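Local coordinates for N-acetylmuramoyl-L-alanine amidase AmiD (Escherichia coli, PDB 3D2Y), which hydrolyses, with zinc as cofactor, the link between N-acetylmuramoyl residues and L-amino acids in certain cell-wall glycopeptides, at residues K30-H35 with P132-I137. Numbering follows the deposited sequence.
Sequences KVLVIH and PLAKDI
Leu32 meets Ala134 and Ile137 through methyl groups alone, with no ring between them. The imidazole of His35 lies on the other face of the strand. There it meets the ring of His151 edge-to-face and that of His84 at about 90°, and the backbone of the bound peptide packs on it. Its NE2 is hydrogen-bonded to His84 ND1, and its ND1 lies beside Asp161, another zinc ligand.

Leu32 points from strand 31-36 toward helix 124-141. Its CG is anti to the backbone N (chi1 -176°). This carries CG toward the helix, and chi2 of 54° then sends CD2 to Ala134 and CD1 to Ile137. CD2 is 4.0 Å from Ala134 CB and 4.2 Å from Ala134 CA. Leu32 CD1 lies 4.3 Å from both Ile137 CD1 and Ile137 CG2, so the leucine methyl faces both arms of the isoleucine.

Leu32 CA and Ala134 CA, the nearest pair of CA atoms, are 8.1 Å apart. The short side chain of Ala134 is consistent with this approach. Ile101 and Ile103 of the adjacent strand 100-105 also touch Leu32, and Tyr57 touches Ile137.

This joins the central sheet to a covering helix, as in the PGRP-like amidase fold. His35, a zinc ligand, points to the catalytic side, while Leu32 points into a buried, wholly apolar contact held by dispersion and the hydrophobic effect.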
ATOM      1  N   LYS A  30       8.882  -4.905   5.882  1.00  3.11           N
ATOM      2  CA  LYS A  30       9.376  -3.950   4.906  1.00  3.54           C
ATOM      3  C   LYS A  30       8.244  -3.162   4.239  1.00  2.06           C
ATOM      4  O   LYS A  30       8.510  -2.163   3.588  1.00  2.36           O
ATOM      5  CB  LYS A  30      10.127  -4.680   3.788  1.00  2.33           C
ATOM      6  CG  LYS A  30      11.359  -5.507   4.277  1.00  4.46           C
ATOM      7  CD  LYS A  30      11.412  -6.874   3.609  1.00  8.62           C
ATOM      8  CE  LYS A  30      12.319  -7.869   4.230  1.00  7.79           C
ATOM      9  NZ  LYS A  30      13.532  -7.902   3.345  1.00  7.66           N
ATOM     10  N   VAL A  31       6.996  -3.619   4.402  1.00  2.62           N
ATOM     11  CA  VAL A  31       5.879  -3.118   3.607  1.00  2.00           C
ATOM     12  C   VAL A  31       4.683  -2.769   4.501  1.00  2.81           C
ATOM     13  O   VAL A  31       4.392  -3.488   5.481  1.00  4.06           O
ATOM     14  CB  VAL A  31       5.512  -4.119   2.439  1.00  2.00           C
ATOM     15  CG1 VAL A  31       4.263  -3.685   1.686  1.00  3.41           C
ATOM     16  CG2 VAL A  31       6.718  -4.291   1.435  1.00  2.00           C
ATOM     17  N   LEU A  32       4.082  -1.626   4.212  1.00  2.00           N
ATOM     18  CA  LEU A  32       2.817  -1.215   4.868  1.00  4.79           C
ATOM     19  C   LEU A  32       1.727  -1.143   3.840  1.00  4.71           C
ATOM     20  O   LEU A  32       1.788  -0.310   2.909  1.00  5.67           O
ATOM     21  CB  LEU A  32       2.983   0.152   5.520  1.00  3.38           C
ATOM     22  CG  LEU A  32       1.814   0.702   6.328  1.00  6.69           C
ATOM     23  CD1 LEU A  32       1.398  -0.333   7.396  1.00  4.15           C
ATOM     24  CD2 LEU A  32       2.088   2.107   6.954  1.00  4.41           C
ATOM     25  N   VAL A  33       0.728  -2.019   3.993  1.00  6.09           N
ATOM     26  CA  VAL A  33      -0.383  -2.125   3.046  1.00  2.42           C
ATOM     27  C   VAL A  33      -1.713  -1.466   3.566  1.00  3.36           C
ATOM     28  O   VAL A  33      -2.198  -1.807   4.632  1.00  4.70           O
ATOM     29  CB  VAL A  33      -0.697  -3.602   2.665  1.00  4.10           C
ATOM     30  CG1 VAL A  33      -1.814  -3.649   1.635  1.00  5.56           C
ATOM     31  CG2 VAL A  33       0.543  -4.314   2.104  1.00  6.22           C
ATOM     32  N   ILE A  34      -2.288  -0.564   2.770  1.00  3.77           N
ATOM     33  CA  ILE A  34      -3.548   0.101   3.131  1.00  2.65           C
ATOM     34  C   ILE A  34      -4.752  -0.573   2.459  1.00  3.06           C
ATOM     35  O   ILE A  34      -4.732  -0.826   1.252  1.00  4.41           O
ATOM     36  CB  ILE A  34      -3.521   1.623   2.785  1.00  3.61           C
ATOM     37  CG1 ILE A  34      -2.243   2.263   3.338  1.00  2.21           C
ATOM     38  CG2 ILE A  34      -4.699   2.323   3.395  1.00  6.13           C
ATOM     39  CD1 ILE A  34      -2.104   2.169   4.890  1.00  4.54           C
ATOM     40  N   HIS A  35      -5.788  -0.843   3.253  1.00  3.74           N
ATOM     41  CA  HIS A  35      -7.029  -1.487   2.775  1.00  2.00           C
ATOM     42  C   HIS A  35      -8.229  -0.651   3.144  1.00  2.00           C
ATOM     43  O   HIS A  35      -8.134   0.146   4.103  1.00  3.67           O
ATOM     44  CB  HIS A  35      -7.249  -2.849   3.494  1.00  5.70           C
ATOM     45  CG  HIS A  35      -6.145  -3.849   3.299  1.00  4.80           C
ATOM     46  ND1 HIS A  35      -6.196  -4.823   2.323  1.00  2.43           N
ATOM     47  CD2 HIS A  35      -4.992  -4.051   3.982  1.00  6.51           C
ATOM     48  CE1 HIS A  35      -5.101  -5.557   2.390  1.00  2.84           C
ATOM     49  NE2 HIS A  35      -4.343  -5.098   3.376  1.00  5.41           N
ATOM     50  N   PRO A 132      -0.409   9.367  12.531  1.00  6.30           N
ATOM     51  CA  PRO A 132       0.567   9.002  13.588  1.00  6.16           C
ATOM     52  C   PRO A 132       0.851   7.492  13.726  1.00  8.40           C
ATOM     53  O   PRO A 132       1.957   7.110  14.106  1.00 12.66           O
ATOM     54  CB  PRO A 132      -0.053   9.584  14.853  1.00  6.47           C
ATOM     55  CG  PRO A 132      -1.517   9.654  14.539  1.00  7.87           C
ATOM     56  CD  PRO A 132      -1.602  10.019  13.109  1.00  7.05           C
ATOM     57  N   LEU A 133      -0.115   6.645  13.392  1.00 10.49           N
ATOM     58  CA  LEU A 133       0.086   5.208  13.435  1.00  7.40           C
ATOM     59  C   LEU A 133       1.010   4.789  12.289  1.00  9.90           C
ATOM     60  O   LEU A 133       1.998   4.074  12.498  1.00  6.99           O
ATOM     61  CB  LEU A 133      -1.271   4.481  13.356  1.00 12.65           C
ATOM     62  CG  LEU A 133      -1.185   2.957  13.127  1.00 10.35           C
ATOM     63  CD1 LEU A 133      -0.475   2.234  14.310  1.00 10.17           C
ATOM     64  CD2 LEU A 133      -2.567   2.382  12.792  1.00  6.82           C
ATOM     65  N   ALA A 134       0.721   5.259  11.078  1.00 10.09           N
ATOM     66  CA  ALA A 134       1.640   4.997   9.927  1.00  6.07           C
ATOM     67  C   ALA A 134       3.061   5.521  10.196  1.00  9.27           C
ATOM     68  O   ALA A 134       4.026   4.816   9.942  1.00  5.83           O
ATOM     69  CB  ALA A 134       1.069   5.600   8.643  1.00  7.58           C
ATOM     70  N   LYS A 135       3.179   6.736  10.740  1.00  8.56           N
ATOM     71  CA  LYS A 135       4.494   7.306  11.043  1.00  8.07           C
ATOM     72  C   LYS A 135       5.265   6.413  12.024  1.00  8.89           C
ATOM     73  O   LYS A 135       6.455   6.169  11.846  1.00  9.67           O
ATOM     74  CB  LYS A 135       4.374   8.749  11.580  1.00 11.03           C
ATOM     75  CG  LYS A 135       3.956   9.736  10.482  1.00 10.63           C
ATOM     76  CD  LYS A 135       3.793  11.152  10.984  1.00 14.34           C
ATOM     77  CE  LYS A 135       5.003  11.985  10.612  1.00 18.88           C
ATOM     78  NZ  LYS A 135       4.619  13.438  10.372  1.00 23.03           N
ATOM     79  N   ASP A 136       4.580   5.908  13.047  1.00  5.87           N
ATOM     80  CA  ASP A 136       5.234   5.106  14.050  1.00  9.92           C
ATOM     81  C   ASP A 136       5.706   3.815  13.414  1.00  6.87           C
ATOM     82  O   ASP A 136       6.858   3.387  13.621  1.00  7.07           O
ATOM     83  CB  ASP A 136       4.322   4.791  15.229  1.00  6.99           C
ATOM     84  CG  ASP A 136       4.173   5.960  16.206  1.00 12.50           C
ATOM     85  OD1 ASP A 136       4.879   7.009  16.112  1.00 14.01           O
ATOM     86  OD2 ASP A 136       3.318   5.805  17.087  1.00  9.57           O
ATOM     87  N   ILE A 137       4.848   3.222  12.606  1.00  6.98           N
ATOM     88  CA  ILE A 137       5.182   1.959  11.935  1.00  4.98           C
ATOM     89  C   ILE A 137       6.373   2.098  11.003  1.00  8.51           C
ATOM     90  O   ILE A 137       7.342   1.300  11.077  1.00  6.80           O
ATOM     91  CB  ILE A 137       3.948   1.342  11.202  1.00  3.31           C
ATOM     92  CG1 ILE A 137       2.868   1.015  12.219  1.00  5.93           C
ATOM     93  CG2 ILE A 137       4.359   0.022  10.523  1.00  4.20           C
ATOM     94  CD1 ILE A 137       1.510   0.759  11.558  1.00  5.58           C
TER